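Local structure of uncharacterized protein (Bacteroides cellulosilyticus, 5JVK) at residues K10-V18 / K25-E33; G40-F51 / I63-E74. The protein is a family 39 glycoside hydrolase of a gut symbiont that probably cleaves O-glycosidic bonds, apparently as an endo-enzyme. All coordinates share one frame; numbering follows the deposited sequence.

How the contacts relate
Contacts 1 and 2 lie in series along the chain, contact 1 closing before contact 2 opens, and their centres are about 16 Å apart. Contact 1 pairs the edge strand 11-13 with strand 23-30 in a three-stranded antiparallel sheet whose other edge is strand 60-65. Contact 2 joins strand 37-44 to strand 69-78 in the facing five-stranded sheet and also reaches back to strand 60-65. At strand 60-65 Lys25 N probably hydrogen-bonds to Ile63 O; between the sheets Val27 packs on Leu73 and Leu42. Both contacts are parts of what appears to be an N-terminal beta sandwich beside the eight-stranded parallel barrel; Val16 and Val18 pack on helix 118-127 of the barrel domain.

Contact 1: K10-V18 / K25-E33; sequences KIQLNPVLV and KNVAKNLGE
A chi1 of -170° sets CG of Asn14 opposite its own backbone N and turns the amide toward 25-33, where ND2 donates to Asn26 O (2.9 Å). This bond is nearly straight, 168° at the hydrogen, and the acceptor lies in the Asn14 amide plane. The amide's other end, OD1, accepts from Val16 N, which stands above its carbonyl plane; this closes an Asx turn. Asn14 N bonds in turn to Val27 O (3.0 Å), which means that three bonds fix this residue just beyond strand 11-13.

Between the strands, Gln12 and Lys29 form an antiparallel hydrogen-bonded pair: Lys29 N reaches Gln12 O at 2.9 Å, and Gln12 N returns a bond to Lys29 O at 3.2 Å. Their extended side chains run alongside each other, with Gln12 OE1 against Lys29 CD (3.7 Å), while Leu31 CD1 rests on Gln12 CB (3.8 Å). On the other face, Ile11 and Leu13 pack on Leu75 of strand 69-78.

With few apolar contacts between the segments and no salt bridge, cohesion comes chiefly from backbone bonds, which the Asn14 amide extends past the end of regular pairing.

Contact 2: G40-F51 / I63-E74; sequences GKLVRYGDNLTF and IDVTELGYYTLE
Two antiparallel strands of the five-stranded sheet, 40-44 and 69-74, meet here, and the turn 66-68 brings strand 63-65 of the opposite sheet against them. Lys41 with Glu74 and Val43 with Thr72 are hydrogen-bonded pairs; Val43 N to Thr72 O measures 2.8 Å. The non-hydrogen-bonded pairs, Leu42 with Leu73 and Arg44 with Tyr71, point their side chains to the other face. There the two methyls of Leu42 divide the work: CD1 touches Val65 CG2 (3.7 Å) and Ile63 CD1, whereas CD2 lies against Leu73 CD1.

Phe51, on the neighbouring strand 50-55, takes Val65 CA over the centre of its ring, a CH-pi contact at 4.2 Å to the centroid, and Tyr71 CE1 comes to the edge of the Phe51 ring. Tyr71 OH donates to Glu67 O (2.7 Å), tying the turn to strand 69-74.

Arg44, bent at chi3 (69°), brings its guanidinium to that turn. NE and NH2 grip Asp47 side-on through the syn lone pairs of OD1 and OD2, with NH2 to OD2 at 2.7 Å. NH1 bonds in plane to Leu68 O (3.1 Å) and makes a salt bridge to Glu67 OE1 (2.8 Å), which lies somewhat out of the guanidinium plane and is approached from above its carboxylate plane; a weak NH2 bond reaches the same oxygen. Leu49 CD2 sits over one face of the group. A leucine in place of Arg44 would probably leave the Asp47 and Glu67 carboxylates without their shared cation and the Leu68 carbonyl without this donor.

The chain passes from strand 63-65 of one sheet to strand 69-74 of the other, with Leu42, Ile63, Val65 and Leu73 packed between them, as in a beta sandwich.

Contact 1: K10-V18 / K25-E33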
loop_
_atom_site.group_PDB
_atom_site.type_symbol
_atom_site.label_atom_id
_atom_site.label_comp_id
_atom_site.label_asym_id
_atom_site.label_seq_id
_atom_site.Cartn_x
_atom_site.Cartn_y
_atom_site.Cartn_z
ATOM N N LYS A 10 17.258 -1.135 31.866
ATOM C CA LYS A 10 16.378 -1.237 30.657
ATOM C C LYS A 10 16.957 -0.489 29.457
ATOM O O LYS A 10 17.783 0.418 29.610
ATOM C CB LYS A 10 14.973 -0.703 30.963
ATOM C CG LYS A 10 14.072 -1.691 31.682
ATOM C CD LYS A 10 13.488 -2.723 30.730
ATOM C CE LYS A 10 12.503 -3.631 31.448
ATOM N NZ LYS A 10 11.777 -4.525 30.506
ATOM N N ILE A 11 16.508 -0.893 28.269
ATOM C CA ILE A 11 16.835 -0.229 27.008
ATOM C C ILE A 11 15.529 0.337 26.445
ATOM O O ILE A 11 14.636 -0.427 26.076
ATOM C CB ILE A 11 17.464 -1.217 25.998
ATOM C CG1 ILE A 11 18.786 -1.778 26.543
ATOM C CG2 ILE A 11 17.695 -0.544 24.646
ATOM C CD1 ILE A 11 19.254 -3.044 25.854
ATOM N N GLN A 12 15.415 1.666 26.397
ATOM C CA GLN A 12 14.219 2.335 25.868
ATOM C C GLN A 12 14.392 2.644 24.381
ATOM O O GLN A 12 15.162 3.534 24.012
ATOM C CB GLN A 12 13.930 3.625 26.643
ATOM C CG GLN A 12 12.647 4.337 26.227
ATOM C CD GLN A 12 12.340 5.545 27.094
ATOM O OE1 GLN A 12 13.047 6.553 27.050
ATOM N NE2 GLN A 12 11.276 5.453 27.882
ATOM N N LEU A 13 13.669 1.908 23.536
ATOM C CA LEU A 13 13.655 2.161 22.093
ATOM C C LEU A 13 12.805 3.382 21.763
ATOM O O LEU A 13 11.775 3.625 22.398
ATOM C CB LEU A 13 13.101 0.955 21.332
ATOM C CG LEU A 13 13.932 -0.326 21.381
ATOM C CD1 LEU A 13 13.120 -1.495 20.844
ATOM C CD2 LEU A 13 15.229 -0.163 20.602
ATOM N N ASN A 14 13.248 4.145 20.765
ATOM C CA ASN A 14 12.428 5.196 20.170
ATOM C C ASN A 14 11.176 4.510 19.616
ATOM O O ASN A 14 11.302 3.538 18.870
ATOM C CB ASN A 14 13.202 5.903 19.045
ATOM C CG ASN A 14 12.509 7.159 18.535
ATOM O OD1 ASN A 14 11.283 7.277 18.552
ATOM N ND2 ASN A 14 13.304 8.102 18.055
ATOM N N PRO A 15 9.969 4.977 20.008
ATOM C CA PRO A 15 8.733 4.413 19.441
ATOM C C PRO A 15 8.644 4.508 17.917
ATOM O O PRO A 15 8.028 3.649 17.291
ATOM C CB PRO A 15 7.629 5.258 20.086
ATOM C CG PRO A 15 8.220 5.737 21.359
ATOM C CD PRO A 15 9.675 5.956 21.071
ATOM N N VAL A 16 9.244 5.550 17.346
ATOM C CA VAL A 16 9.343 5.727 15.904
ATOM C C VAL A 16 10.715 5.218 15.442
ATOM O O VAL A 16 11.735 5.863 15.697
ATOM C CB VAL A 16 9.157 7.215 15.524
ATOM C CG1 VAL A 16 9.301 7.424 14.020
ATOM C CG2 VAL A 16 7.805 7.723 16.015
ATOM N N LEU A 17 10.729 4.066 14.767
ATOM C CA LEU A 17 11.964 3.466 14.228
ATOM C C LEU A 17 12.164 3.775 12.729
ATOM O O LEU A 17 12.780 2.997 11.996
ATOM C CB LEU A 17 11.962 1.949 14.487
ATOM C CG LEU A 17 11.990 1.524 15.964
ATOM C CD1 LEU A 17 11.592 0.065 16.130
ATOM C CD2 LEU A 17 13.359 1.771 16.588
ATOM N N VAL A 18 11.650 4.926 12.289
ATOM C CA VAL A 18 11.793 5.411 10.917
ATOM C C VAL A 18 12.191 6.879 10.980
ATOM O O VAL A 18 11.644 7.628 11.787
ATOM C CB VAL A 18 10.465 5.287 10.146
ATOM C CG1 VAL A 18 10.589 5.872 8.744
ATOM C CG2 VAL A 18 10.018 3.833 10.092
ATOM N N LYS A 25 20.587 10.311 14.336
ATOM C CA LYS A 25 19.415 9.488 14.619
ATOM C C LYS A 25 19.366 9.086 16.092
ATOM O O LYS A 25 20.203 8.317 16.562
ATOM C CB LYS A 25 19.421 8.246 13.719
ATOM C CG LYS A 25 19.522 8.542 12.224
ATOM C CD LYS A 25 18.437 9.495 11.734
ATOM C CE LYS A 25 18.548 9.764 10.244
ATOM N NZ LYS A 25 17.581 10.812 9.810
ATOM N N ASN A 26 18.377 9.628 16.807
ATOM C CA ASN A 26 18.139 9.315 18.214
ATOM C C ASN A 26 17.369 7.991 18.297
ATOM O O ASN A 26 16.138 7.972 18.365
ATOM C CB ASN A 26 17.368 10.471 18.881
ATOM C CG ASN A 26 17.336 10.381 20.404
ATOM O OD1 ASN A 26 17.907 9.475 21.012
ATOM N ND2 ASN A 26 16.662 11.342 21.029
ATOM N N VAL A 27 18.114 6.887 18.280
ATOM C CA VAL A 27 17.528 5.538 18.213
ATOM C C VAL A 27 16.991 5.001 19.548
ATOM O O VAL A 27 15.979 4.297 19.561
ATOM C CB VAL A 27 18.504 4.502 17.592
ATOM C CG1 VAL A 27 18.980 4.971 16.223
ATOM C CG2 VAL A 27 19.685 4.192 18.513
ATOM N N ALA A 28 17.661 5.321 20.657
ATOM C CA ALA A 28 17.294 4.772 21.970
ATOM C C ALA A 28 17.835 5.603 23.137
ATOM O O ALA A 28 18.575 6.566 22.931
ATOM C CB ALA A 28 17.782 3.332 22.079
ATOM N N LYS A 29 17.445 5.225 24.356
ATOM C CA LYS A 29 17.911 5.868 25.590
ATOM C C LYS A 29 18.387 4.822 26.601
ATOM O O LYS A 29 17.790 3.749 26.729
ATOM C CB LYS A 29 16.786 6.707 26.206
ATOM C CG LYS A 29 17.209 7.566 27.390
ATOM C CD LYS A 29 16.098 8.512 27.814
ATOM C CE LYS A 29 16.464 9.267 29.083
ATOM N NZ LYS A 29 15.434 10.283 29.443
ATOM N N ASN A 30 19.459 5.151 27.318
ATOM C CA ASN A 30 20.004 4.294 28.367
ATOM C C ASN A 30 19.245 4.567 29.667
ATOM O O ASN A 30 19.323 5.671 30.208
ATOM C CB ASN A 30 21.500 4.582 28.546
ATOM C CG ASN A 30 22.219 3.533 29.384
ATOM O OD1 ASN A 30 21.606 2.795 30.157
ATOM N ND2 ASN A 30 23.539 3.468 29.234
ATOM N N LEU A 31 18.512 3.563 30.154
ATOM C CA LEU A 31 17.836 3.639 31.455
ATOM C C LEU A 31 18.595 2.897 32.571
ATOM O O LEU A 31 18.018 2.597 33.619
ATOM C CB LEU A 31 16.402 3.101 31.342
ATOM C CG LEU A 31 15.464 3.768 30.331
ATOM C CD1 LEU A 31 14.091 3.113 30.407
ATOM C CD2 LEU A 31 15.358 5.268 30.565
ATOM N N GLY A 32 19.885 2.624 32.357
ATOM C CA GLY A 32 20.732 1.972 33.360
ATOM C C GLY A 32 21.221 2.913 34.449
ATOM O O GLY A 32 20.763 4.057 34.553
ATOM N N GLU A 33 22.153 2.419 35.262
ATOM C CA GLU A 33 22.679 3.152 36.419
ATOM C C GLU A 33 24.199 2.995 36.528
ATOM O O GLU A 33 24.747 1.946 36.187
ATOM C CB GLU A 33 22.017 2.649 37.709
ATOM C CG GLU A 33 20.497 2.789 37.743
ATOM C CD GLU A 33 19.853 2.142 38.961
ATOM O OE1 GLU A 33 20.529 2.001 40.004
ATOM O OE2 GLU A 33 18.660 1.776 38.873
#

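Contact 2: G40-F51 / I63-E74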
loop_
_atom_site.group_PDB
_atom_site.type_symbol
_atom_site.label_atom_id
_atom_site.label_comp_id
_atom_site.label_asym_id
_atom_site.label_seq_id
_atom_site.Cartn_x
_atom_site.Cartn_y
_atom_site.Cartn_z
ATOM N N GLY A 40 25.408 1.009 20.479
ATOM C CA GLY A 40 24.493 0.770 19.359
ATOM C C GLY A 40 25.231 0.685 18.034
ATOM O O GLY A 40 26.105 1.508 17.758
ATOM N N LYS A 41 24.881 -0.318 17.227
ATOM C CA LYS A 41 25.425 -0.500 15.879
ATOM C C LYS A 41 24.275 -0.532 14.878
ATOM O O LYS A 41 23.368 -1.355 15.012
ATOM C CB LYS A 41 26.197 -1.816 15.786
ATOM C CG LYS A 41 27.571 -1.797 16.436
ATOM C CD LYS A 41 28.255 -3.156 16.349
ATOM C CE LYS A 41 28.838 -3.426 14.967
ATOM N NZ LYS A 41 29.168 -4.864 14.766
ATOM N N LEU A 42 24.313 0.364 13.889
ATOM C CA LEU A 42 23.362 0.358 12.772
ATOM C C LEU A 42 24.052 -0.242 11.557
ATOM O O LEU A 42 24.959 0.373 11.010
ATOM C CB LEU A 42 22.884 1.775 12.446
ATOM C CG LEU A 42 21.896 2.402 13.431
ATOM C CD1 LEU A 42 21.792 3.900 13.188
ATOM C CD2 LEU A 42 20.526 1.748 13.341
ATOM N N VAL A 43 23.603 -1.429 11.142
ATOM C CA VAL A 43 24.212 -2.190 10.044
ATOM C C VAL A 43 23.254 -2.265 8.850
ATOM O O VAL A 43 22.146 -2.790 8.971
ATOM C CB VAL A 43 24.562 -3.627 10.494
ATOM C CG1 VAL A 43 25.432 -4.316 9.450
ATOM C CG2 VAL A 43 25.258 -3.611 11.851
ATOM N N ARG A 44 23.698 -1.759 7.699
ATOM C CA ARG A 44 22.859 -1.666 6.500
ATOM C C ARG A 44 22.689 -3.022 5.814
ATOM O O ARG A 44 23.615 -3.835 5.803
ATOM C CB ARG A 44 23.467 -0.667 5.509
ATOM C CG ARG A 44 22.579 -0.356 4.314
ATOM C CD ARG A 44 22.941 0.951 3.629
ATOM N NE ARG A 44 24.224 0.900 2.930
ATOM C CZ ARG A 44 24.733 1.895 2.202
ATOM N NH1 ARG A 44 24.079 3.047 2.060
ATOM N NH2 ARG A 44 25.909 1.746 1.604
ATOM N N TYR A 45 21.508 -3.254 5.241
ATOM C CA TYR A 45 21.228 -4.483 4.488
ATOM C C TYR A 45 22.145 -4.570 3.260
ATOM O O TYR A 45 22.429 -3.554 2.612
ATOM C CB TYR A 45 19.741 -4.537 4.077
ATOM C CG TYR A 45 19.328 -5.726 3.230
ATOM C CD1 TYR A 45 19.593 -5.761 1.856
ATOM C CD2 TYR A 45 18.643 -6.804 3.793
ATOM C CE1 TYR A 45 19.218 -6.842 1.079
ATOM C CE2 TYR A 45 18.260 -7.889 3.020
ATOM C CZ TYR A 45 18.549 -7.901 1.664
ATOM O OH TYR A 45 18.176 -8.976 0.892
ATOM N N GLY A 46 22.614 -5.783 2.966
ATOM C CA GLY A 46 23.396 -6.061 1.759
ATOM C C GLY A 46 24.898 -5.900 1.919
ATOM O O GLY A 46 25.637 -6.876 1.813
ATOM N N ASP A 47 25.341 -4.667 2.162
ATOM C CA ASP A 47 26.772 -4.332 2.228
ATOM C C ASP A 47 27.319 -4.088 3.645
ATOM O O ASP A 47 28.514 -3.837 3.804
ATOM C CB ASP A 47 27.078 -3.127 1.318
ATOM C CG ASP A 47 26.499 -1.814 1.838
ATOM O OD1 ASP A 47 25.504 -1.829 2.594
ATOM O OD2 ASP A 47 27.043 -0.751 1.474
ATOM N N ASN A 48 26.446 -4.154 4.653
ATOM C CA ASN A 48 26.830 -4.028 6.070
ATOM C C ASN A 48 27.569 -2.723 6.432
ATOM O O ASN A 48 28.448 -2.728 7.296
ATOM C CB ASN A 48 27.647 -5.252 6.530
ATOM C CG ASN A 48 26.948 -6.573 6.247
ATOM O OD1 ASN A 48 27.569 -7.511 5.754
ATOM N ND2 ASN A 48 25.660 -6.653 6.558
ATOM N N LEU A 49 27.209 -1.618 5.776
ATOM C CA LEU A 49 27.697 -0.295 6.170
ATOM C C LEU A 49 27.253 -0.044 7.612
ATOM O O LEU A 49 26.057 -0.074 7.912
ATOM C CB LEU A 49 27.146 0.794 5.244
ATOM C CG LEU A 49 27.605 2.238 5.487
ATOM C CD1 LEU A 49 29.102 2.377 5.255
ATOM C CD2 LEU A 49 26.838 3.199 4.592
ATOM N N THR A 50 28.227 0.180 8.493
ATOM C CA THR A 50 27.995 0.221 9.938
ATOM C C THR A 50 28.242 1.618 10.509
ATOM O O THR A 50 29.176 2.308 10.097
ATOM C CB THR A 50 28.889 -0.807 10.661
ATOM O OG1 THR A 50 28.648 -2.111 10.113
ATOM C CG2 THR A 50 28.609 -0.834 12.164
ATOM N N PHE A 51 27.386 2.021 11.448
ATOM C CA PHE A 51 27.540 3.274 12.192
ATOM C C PHE A 51 27.383 2.992 13.683
ATOM O O PHE A 51 26.470 2.267 14.081
ATOM C CB PHE A 51 26.510 4.303 11.727
ATOM C CG PHE A 51 26.647 4.673 10.281
ATOM C CD1 PHE A 51 27.679 5.508 9.862
ATOM C CD2 PHE A 51 25.759 4.175 9.329
ATOM C CE1 PHE A 51 27.820 5.850 8.523
ATOM C CE2 PHE A 51 25.895 4.511 7.990
ATOM C CZ PHE A 51 26.927 5.346 7.585
ATOM N N ILE A 63 23.259 8.300 16.815
ATOM C CA ILE A 63 24.227 7.767 15.846
ATOM C C ILE A 63 24.198 8.604 14.567
ATOM O O ILE A 63 23.126 8.889 14.033
ATOM C CB ILE A 63 23.941 6.284 15.502
ATOM C CG1 ILE A 63 23.821 5.455 16.792
ATOM C CG2 ILE A 63 25.037 5.713 14.597
ATOM C CD1 ILE A 63 23.565 3.977 16.584
ATOM N N ASP A 64 25.383 8.978 14.082
ATOM C CA ASP A 64 25.533 9.746 12.844
ATOM C C ASP A 64 25.428 8.815 11.634
ATOM O O ASP A 64 26.299 7.971 11.422
ATOM C CB ASP A 64 26.888 10.466 12.807
ATOM C CG ASP A 64 27.038 11.505 13.909
ATOM O OD1 ASP A 64 26.206 12.434 13.969
ATOM O OD2 ASP A 64 28.005 11.403 14.700
ATOM N N VAL A 65 24.365 8.980 10.848
ATOM C CA VAL A 65 24.099 8.144 9.675
ATOM C C VAL A 65 24.312 8.984 8.417
ATOM O O VAL A 65 23.557 9.920 8.163
ATOM C CB VAL A 65 22.661 7.585 9.716
ATOM C CG1 VAL A 65 22.362 6.745 8.479
ATOM C CG2 VAL A 65 22.451 6.771 10.989
ATOM N N THR A 66 25.342 8.640 7.644
ATOM C CA THR A 66 25.762 9.411 6.464
ATOM C C THR A 66 25.117 8.990 5.136
ATOM O O THR A 66 25.261 9.704 4.137
ATOM C CB THR A 66 27.292 9.345 6.277
ATOM O OG1 THR A 66 27.681 8.010 5.930
ATOM C CG2 THR A 66 28.016 9.775 7.548
ATOM N N GLU A 67 24.442 7.840 5.116
ATOM C CA GLU A 67 23.772 7.331 3.911
ATOM C C GLU A 67 22.410 6.734 4.245
ATOM O O GLU A 67 22.199 6.218 5.342
ATOM C CB GLU A 67 24.623 6.255 3.235
ATOM C CG GLU A 67 25.885 6.754 2.550
ATOM C CD GLU A 67 26.641 5.637 1.843
ATOM O OE1 GLU A 67 25.996 4.814 1.153
ATOM O OE2 GLU A 67 27.883 5.575 1.969
ATOM N N LEU A 68 21.498 6.787 3.276
ATOM C CA LEU A 68 20.177 6.168 3.408
ATOM C C LEU A 68 20.285 4.642 3.423
ATOM O O LEU A 68 21.255 4.064 2.914
ATOM C CB LEU A 68 19.254 6.595 2.258
ATOM C CG LEU A 68 18.918 8.080 2.119
ATOM C CD1 LEU A 68 18.025 8.303 0.911
ATOM C CD2 LEU A 68 18.254 8.607 3.382
ATOM N N GLY A 69 19.281 4.001 4.014
ATOM C CA GLY A 69 19.208 2.553 4.021
ATOM C C GLY A 69 18.246 1.963 5.027
ATOM O O GLY A 69 17.718 2.660 5.890
ATOM N N TYR A 70 18.018 0.664 4.868
ATOM C CA TYR A 70 17.332 -0.182 5.829
ATOM C C TYR A 70 18.414 -0.800 6.705
ATOM O O TYR A 70 19.277 -1.527 6.201
ATOM C CB TYR A 70 16.554 -1.280 5.095
ATOM C CG TYR A 70 15.717 -2.155 5.996
ATOM C CD1 TYR A 70 14.532 -1.674 6.551
ATOM C CD2 TYR A 70 16.102 -3.465 6.291
ATOM C CE1 TYR A 70 13.754 -2.468 7.377
ATOM C CE2 TYR A 70 15.329 -4.267 7.122
ATOM C CZ TYR A 70 14.157 -3.762 7.659
ATOM O OH TYR A 70 13.388 -4.539 8.477
ATOM N N TYR A 71 18.371 -0.504 8.004
ATOM C CA TYR A 71 19.419 -0.915 8.940
ATOM C C TYR A 71 18.905 -1.907 9.972
ATOM O O TYR A 71 17.738 -1.857 10.361
ATOM C CB TYR A 71 19.992 0.308 9.665
ATOM C CG TYR A 71 20.768 1.239 8.767
ATOM C CD1 TYR A 71 22.158 1.150 8.671
ATOM C CD2 TYR A 71 20.118 2.209 8.006
ATOM C CE1 TYR A 71 22.877 2.001 7.847
ATOM C CE2 TYR A 71 20.829 3.064 7.174
ATOM C CZ TYR A 71 22.208 2.955 7.098
ATOM O OH TYR A 71 22.918 3.794 6.279
ATOM N N THR A 72 19.786 -2.812 10.394
ATOM C CA THR A 72 19.581 -3.615 11.596
ATOM C C THR A 72 20.264 -2.875 12.746
ATOM O O THR A 72 21.441 -2.517 12.646
ATOM C CB THR A 72 20.186 -5.028 11.454
ATOM O OG1 THR A 72 19.650 -5.671 10.292
ATOM C CG2 THR A 72 19.875 -5.882 12.680
ATOM N N LEU A 73 19.515 -2.641 13.822
ATOM C CA LEU A 73 20.014 -1.957 15.015
ATOM C C LEU A 73 20.343 -2.988 16.094
ATOM O O LEU A 73 19.434 -3.581 16.679
ATOM C CB LEU A 73 18.964 -0.963 15.528
ATOM C CG LEU A 73 19.218 -0.228 16.849
ATOM C CD1 LEU A 73 20.530 0.543 16.843
ATOM C CD2 LEU A 73 18.054 0.704 17.138
ATOM N N GLU A 74 21.636 -3.203 16.344
ATOM C CA GLU A 74 22.110 -4.099 17.407
ATOM C C GLU A 74 22.462 -3.273 18.644
ATOM O O GLU A 74 23.372 -2.445 18.589
ATOM C CB GLU A 74 23.344 -4.879 16.939
ATOM C CG GLU A 74 23.073 -5.858 15.803
ATOM C CD GLU A 74 24.324 -6.247 15.025
ATOM O OE1 GLU A 74 25.428 -6.269 15.614
ATOM O OE2 GLU A 74 24.196 -6.540 13.814
#